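Local coordinates for dimethyl-sulfide monooxygenase (Hyphomicrobium sulfonivorans, PDB 6AK1), which oxidises dimethyl sulfide to methanethiol and formaldehyde with NADH and oxygen, as the FMN-dependent large subunit of a two-component monooxygenase, at residues E37-M42 with F86-A91; S120-D123 with R129-W132. One frame throughout, in Å; residues are numbered along the deposited sequence.

Interaction 1 of 2, residues E37-M42 with F86-A91; sequences EYWTNM and FGAISA
The methyl of Ala88 packs against the start of the Trp39 indole. Three Trp39 atoms share this one carbon: CB stands 3.9 Å from Ala88 CB, with CG and CD1 slightly farther off. One face of the same indole is occupied from within its own helix, where CD2 of Tyr38 sits 3.5 Å above the plane and over its centre. Seen from the tyrosine, Trp39 CD1 lies in plane at the ring edge, so the phenol turns an edge to the indole. The polar end is fixed too, NE1 of Trp39 being hydrogen-bonded to the backbone oxygen of Tyr33.

One residue on, CG2 of Thr40 rests 3.9 Å from Ala91 CB. This branch lies anti to the threonine's carbonyl carbon (chi1 58°, measured to OG1), which swings the methyl across to the neighbouring segment.

In this TIM barrel of the luciferase-like monooxygenase family, helix 36-48 follows strand 6-12 and helix 89-94 follows strand 53-57, and the two lie side by side in the outer layer. Ala88 and Ala91, three residues apart, both direct their methyls at helix 36-48, where they also touch Leu36. Such small side chains let the backbones come close: the CA atoms of Thr40 and Ala91 are 6.5 Å apart.

Ala88 belongs to a type I beta turn, Phe86 to Ile89, that leads into helix 89-94. The CB of Ile89 points away from helix 36-48, and its side chain packs on Val103, Leu122 and Thr126. Between side chains, Trp39 is about 10 Å from Asp58, a probable FMN ligand by similarity.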
loop_
_atom_site.group_PDB
_atom_site.type_symbol
_atom_site.label_atom_id
_atom_site.label_comp_id
_atom_site.label_asym_id
_atom_site.label_seq_id
_atom_site.Cartn_x
_atom_site.Cartn_y
_atom_site.Cartn_z
ATOM N N GLU A 37 -9.353 -13.954 13.613
ATOM C CA GLU A 37 -10.453 -13.109 14.082
ATOM C C GLU A 37 -10.081 -11.630 14.118
ATOM O O GLU A 37 -10.964 -10.783 13.954
ATOM C CB GLU A 37 -10.930 -13.538 15.473
ATOM C CG GLU A 37 -11.559 -14.939 15.536
ATOM C CD GLU A 37 -10.527 -16.082 15.518
ATOM O OE1 GLU A 37 -9.316 -15.819 15.726
ATOM O OE2 GLU A 37 -10.936 -17.249 15.285
ATOM N N TYR A 38 -8.809 -11.288 14.356
ATOM C CA TYR A 38 -8.426 -9.878 14.296
ATOM C C TYR A 38 -8.714 -9.305 12.916
ATOM O O TYR A 38 -9.299 -8.228 12.783
ATOM C CB TYR A 38 -6.940 -9.691 14.649
ATOM C CG TYR A 38 -6.414 -8.297 14.317
ATOM C CD1 TYR A 38 -6.557 -7.239 15.215
ATOM C CD2 TYR A 38 -5.799 -8.033 13.089
ATOM C CE1 TYR A 38 -6.096 -5.970 14.911
ATOM C CE2 TYR A 38 -5.349 -6.760 12.772
ATOM C CZ TYR A 38 -5.501 -5.733 13.688
ATOM O OH TYR A 38 -5.033 -4.476 13.386
ATOM N N TRP A 39 -8.341 -10.041 11.872
ATOM C CA TRP A 39 -8.479 -9.518 10.519
ATOM C C TRP A 39 -9.934 -9.478 10.062
ATOM O O TRP A 39 -10.352 -8.501 9.430
ATOM C CB TRP A 39 -7.606 -10.332 9.571
ATOM C CG TRP A 39 -6.166 -10.158 9.940
ATOM C CD1 TRP A 39 -5.391 -11.025 10.654
ATOM C CD2 TRP A 39 -5.345 -9.012 9.660
ATOM N NE1 TRP A 39 -4.130 -10.493 10.818
ATOM C CE2 TRP A 39 -4.077 -9.263 10.209
ATOM C CE3 TRP A 39 -5.568 -7.787 9.001
ATOM C CZ2 TRP A 39 -3.020 -8.329 10.126
ATOM C CZ3 TRP A 39 -4.514 -6.869 8.902
ATOM C CH2 TRP A 39 -3.260 -7.148 9.462
ATOM N N THR A 40 -10.727 -10.511 10.371
ATOM C CA THR A 40 -12.127 -10.472 9.943
ATOM C C THR A 40 -12.908 -9.401 10.699
ATOM O O THR A 40 -13.754 -8.717 10.108
ATOM C CB THR A 40 -12.794 -11.852 10.089
ATOM O OG1 THR A 40 -12.726 -12.309 11.448
ATOM C CG2 THR A 40 -12.101 -12.854 9.201
ATOM N N ASN A 41 -12.637 -9.230 12.000
ATOM C CA ASN A 41 -13.242 -8.120 12.741
ATOM C C ASN A 41 -12.809 -6.763 12.178
ATOM O O ASN A 41 -13.617 -5.841 12.086
ATOM C CB ASN A 41 -12.869 -8.191 14.223
ATOM C CG ASN A 41 -13.536 -9.333 14.942
ATOM O OD1 ASN A 41 -14.574 -9.843 14.509
ATOM N ND2 ASN A 41 -12.956 -9.727 16.072
ATOM N N MET A 42 -11.530 -6.619 11.822
ATOM C CA MET A 42 -11.053 -5.369 11.228
ATOM C C MET A 42 -11.803 -5.046 9.932
ATOM O O MET A 42 -12.295 -3.921 9.752
ATOM C CB MET A 42 -9.536 -5.451 10.988
ATOM C CG MET A 42 -8.905 -4.209 10.312
ATOM S SD MET A 42 -9.235 -2.671 11.238
ATOM C CE MET A 42 -8.584 -3.151 12.829
ATOM N N PHE A 86 -1.014 -12.001 2.166
ATOM C CA PHE A 86 -2.053 -12.681 1.396
ATOM C C PHE A 86 -2.895 -13.596 2.269
ATOM O O PHE A 86 -3.983 -14.005 1.854
ATOM C CB PHE A 86 -1.434 -13.518 0.268
ATOM C CG PHE A 86 -0.897 -12.712 -0.888
ATOM C CD1 PHE A 86 0.255 -11.951 -0.751
ATOM C CD2 PHE A 86 -1.518 -12.763 -2.133
ATOM C CE1 PHE A 86 0.769 -11.224 -1.834
ATOM C CE2 PHE A 86 -1.007 -12.044 -3.219
ATOM C CZ PHE A 86 0.137 -11.269 -3.065
ATOM N N GLY A 87 -2.416 -13.909 3.475
ATOM C CA GLY A 87 -2.967 -15.031 4.218
ATOM C C GLY A 87 -4.436 -14.889 4.577
ATOM O O GLY A 87 -5.206 -15.840 4.436
ATOM N N ALA A 88 -4.843 -13.723 5.075
ATOM C CA ALA A 88 -6.189 -13.550 5.617
ATOM C C ALA A 88 -7.157 -12.882 4.645
ATOM O O ALA A 88 -8.295 -12.605 5.029
ATOM C CB ALA A 88 -6.133 -12.740 6.913
ATOM N N ILE A 89 -6.742 -12.624 3.400
ATOM C CA ILE A 89 -7.570 -11.837 2.486
ATOM C C ILE A 89 -8.917 -12.517 2.244
ATOM O O ILE A 89 -9.974 -11.875 2.324
ATOM C CB ILE A 89 -6.827 -11.576 1.163
ATOM C CG1 ILE A 89 -5.521 -10.834 1.427
ATOM C CG2 ILE A 89 -7.733 -10.782 0.190
ATOM C CD1 ILE A 89 -5.712 -9.526 2.143
ATOM N N SER A 90 -8.908 -13.817 1.925
ATOM C CA SER A 90 -10.171 -14.463 1.545
ATOM C C SER A 90 -11.150 -14.504 2.710
ATOM O O SER A 90 -12.349 -14.277 2.526
ATOM C CB SER A 90 -9.932 -15.883 1.016
ATOM O OG SER A 90 -9.413 -16.722 2.028
ATOM N N ALA A 91 -10.661 -14.794 3.917
ATOM C CA ALA A 91 -11.535 -14.733 5.084
ATOM C C ALA A 91 -12.163 -13.348 5.229
ATOM O O ALA A 91 -13.357 -13.235 5.534
ATOM C CB ALA A 91 -10.761 -15.107 6.353
#

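Interaction 2 of 2, residues S120-D123 with R129-W132; sequences STLD and RVAW
Asp123 and Val130 form the close-fitting half of this contact. Carboxylate oxygen OD1 of Asp123 comes within 3.3 Å of Val130 CG1, and the aspartate CB lies 3.8 Å from the same methyl, so one valine branch is pressed along the side chain from its root to its oxygen. Two torsions produce this fit. Asp123 carries CG anti to its backbone nitrogen (chi1 -158°), which brings the carboxylate round to the strand, while Val130 places CG1 between its own backbone N and carbonyl carbon (chi1 66°), facing the helix.

The approach of an oxygen to a methyl is no polar bond; the carboxylate finds its partners outside the two segments. OD1 is hydrogen-bonded to Gln219 NE2 and OD2 to Ser217 OG, so both oxygens of this buried acid are engaged, and the two bonds restrict rotation of the carboxylate.

Packing is slacker on the other branch. Leu122 CB stands 4.3 Å from Val130 CG2, an apolar contact at longer range, and the leucine continues past it towards Phe86. The CB of Arg129 points away from 120-123, and its side chain turns to other partners: NE to the Thr126 carbonyl oxygen at the end of the same helix, the guanidinium NH1 and NH2 to the carbonyl oxygens of Val99 and Ala93. This looser side is still interior, since all four touching residues are buried.

Across the whole contact the closest CA atoms, those of Asp123 and Val130, are 5.6 Å apart, near the end of helix 112-126, which a short connection joins to strand 130-135. Strand 100-106, that helix and strand 130-135 make one beta-alpha-beta unit, with its two strands paired in parallel, the repeating element of a TIM barrel.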
loop_
_atom_site.group_PDB
_atom_site.type_symbol
_atom_site.label_atom_id
_atom_site.label_comp_id
_atom_site.label_asym_id
_atom_site.label_seq_id
_atom_site.Cartn_x
_atom_site.Cartn_y
_atom_site.Cartn_z
ATOM N N SER A 120 -4.173 -12.539 -9.465
ATOM C CA SER A 120 -5.390 -12.895 -10.198
ATOM C C SER A 120 -6.311 -13.732 -9.334
ATOM O O SER A 120 -7.530 -13.523 -9.339
ATOM C CB SER A 120 -5.070 -13.686 -11.474
ATOM O OG SER A 120 -4.591 -12.871 -12.515
ATOM N N THR A 121 -5.744 -14.702 -8.605
ATOM C CA THR A 121 -6.549 -15.551 -7.724
ATOM C C THR A 121 -7.305 -14.719 -6.694
ATOM O O THR A 121 -8.487 -14.966 -6.442
ATOM C CB THR A 121 -5.658 -16.594 -7.033
ATOM O OG1 THR A 121 -5.097 -17.461 -8.022
ATOM C CG2 THR A 121 -6.452 -17.419 -6.032
ATOM N N LEU A 122 -6.652 -13.714 -6.106
ATOM C CA LEU A 122 -7.343 -12.864 -5.135
ATOM C C LEU A 122 -8.413 -12.007 -5.804
ATOM O O LEU A 122 -9.471 -11.750 -5.217
ATOM C CB LEU A 122 -6.340 -11.976 -4.396
ATOM C CG LEU A 122 -5.517 -12.665 -3.306
ATOM C CD1 LEU A 122 -4.768 -11.625 -2.483
ATOM C CD2 LEU A 122 -6.422 -13.533 -2.421
ATOM N N ASP A 123 -8.161 -11.553 -7.032
ATOM C CA ASP A 123 -9.170 -10.765 -7.732
ATOM C C ASP A 123 -10.413 -11.602 -8.019
ATOM O O ASP A 123 -11.542 -11.100 -7.929
ATOM C CB ASP A 123 -8.595 -10.184 -9.030
ATOM C CG ASP A 123 -9.378 -8.958 -9.519
ATOM O OD1 ASP A 123 -9.597 -8.036 -8.695
ATOM O OD2 ASP A 123 -9.789 -8.925 -10.709
ATOM N N ARG A 129 -11.827 -6.746 -5.738
ATOM C CA ARG A 129 -11.608 -5.794 -4.660
ATOM C C ARG A 129 -10.160 -5.771 -4.186
ATOM O O ARG A 129 -9.894 -5.361 -3.050
ATOM C CB ARG A 129 -12.545 -6.093 -3.490
ATOM C CG ARG A 129 -14.011 -5.799 -3.766
ATOM C CD ARG A 129 -14.808 -5.936 -2.485
ATOM N NE ARG A 129 -15.069 -7.328 -2.127
ATOM C CZ ARG A 129 -15.149 -7.772 -0.873
ATOM N NH1 ARG A 129 -14.936 -6.935 0.145
ATOM N NH2 ARG A 129 -15.413 -9.053 -0.631
ATOM N N VAL A 130 -9.211 -6.167 -5.030
ATOM C CA VAL A 130 -7.814 -6.241 -4.631
ATOM C C VAL A 130 -7.048 -5.088 -5.265
ATOM O O VAL A 130 -7.330 -4.668 -6.397
ATOM C CB VAL A 130 -7.184 -7.603 -4.997
ATOM C CG1 VAL A 130 -7.114 -7.780 -6.505
ATOM C CG2 VAL A 130 -5.785 -7.718 -4.390
ATOM N N ALA A 131 -6.108 -4.551 -4.509
ATOM C CA ALA A 131 -5.106 -3.634 -5.013
ATOM C C ALA A 131 -3.739 -4.242 -4.754
ATOM O O ALA A 131 -3.526 -4.892 -3.725
ATOM C CB ALA A 131 -5.211 -2.262 -4.345
ATOM N N TRP A 132 -2.826 -4.043 -5.692
ATOM C CA TRP A 132 -1.461 -4.542 -5.584
ATOM C C TRP A 132 -0.564 -3.363 -5.235
ATOM O O TRP A 132 -0.391 -2.447 -6.045
ATOM C CB TRP A 132 -1.007 -5.205 -6.889
ATOM C CG TRP A 132 0.448 -5.594 -6.873
ATOM C CD1 TRP A 132 1.212 -5.873 -5.772
ATOM C CD2 TRP A 132 1.314 -5.741 -8.006
ATOM N NE1 TRP A 132 2.487 -6.197 -6.150
ATOM C CE2 TRP A 132 2.579 -6.130 -7.515
ATOM C CE3 TRP A 132 1.139 -5.598 -9.391
ATOM C CZ2 TRP A 132 3.669 -6.359 -8.355
ATOM C CZ3 TRP A 132 2.222 -5.839 -10.227
ATOM C CH2 TRP A 132 3.470 -6.216 -9.707
#

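Overall arrangement
From the N terminus, the chain passes strand 6-12 and enters helix 36-48; interaction 1 then closes a loop of 43 intervening residues, which includes strand 53-57, by bringing helix 89-94 beside the earlier helix. Only after this does interaction 2 open, and it closes a short loop, five residues separating its two segments, three of them still in helix 112-126. The two are therefore in series, neither nested nor crossing. Interaction 1 sets two helices, 36-48 and 89-94, side by side in the outer layer of the barrel, whereas interaction 2 ties a helix inward to its strand. Their centres are 14 Å apart, and Leu122 bridges them: its CD1 lies 3.5 Å from Phe86 CD2.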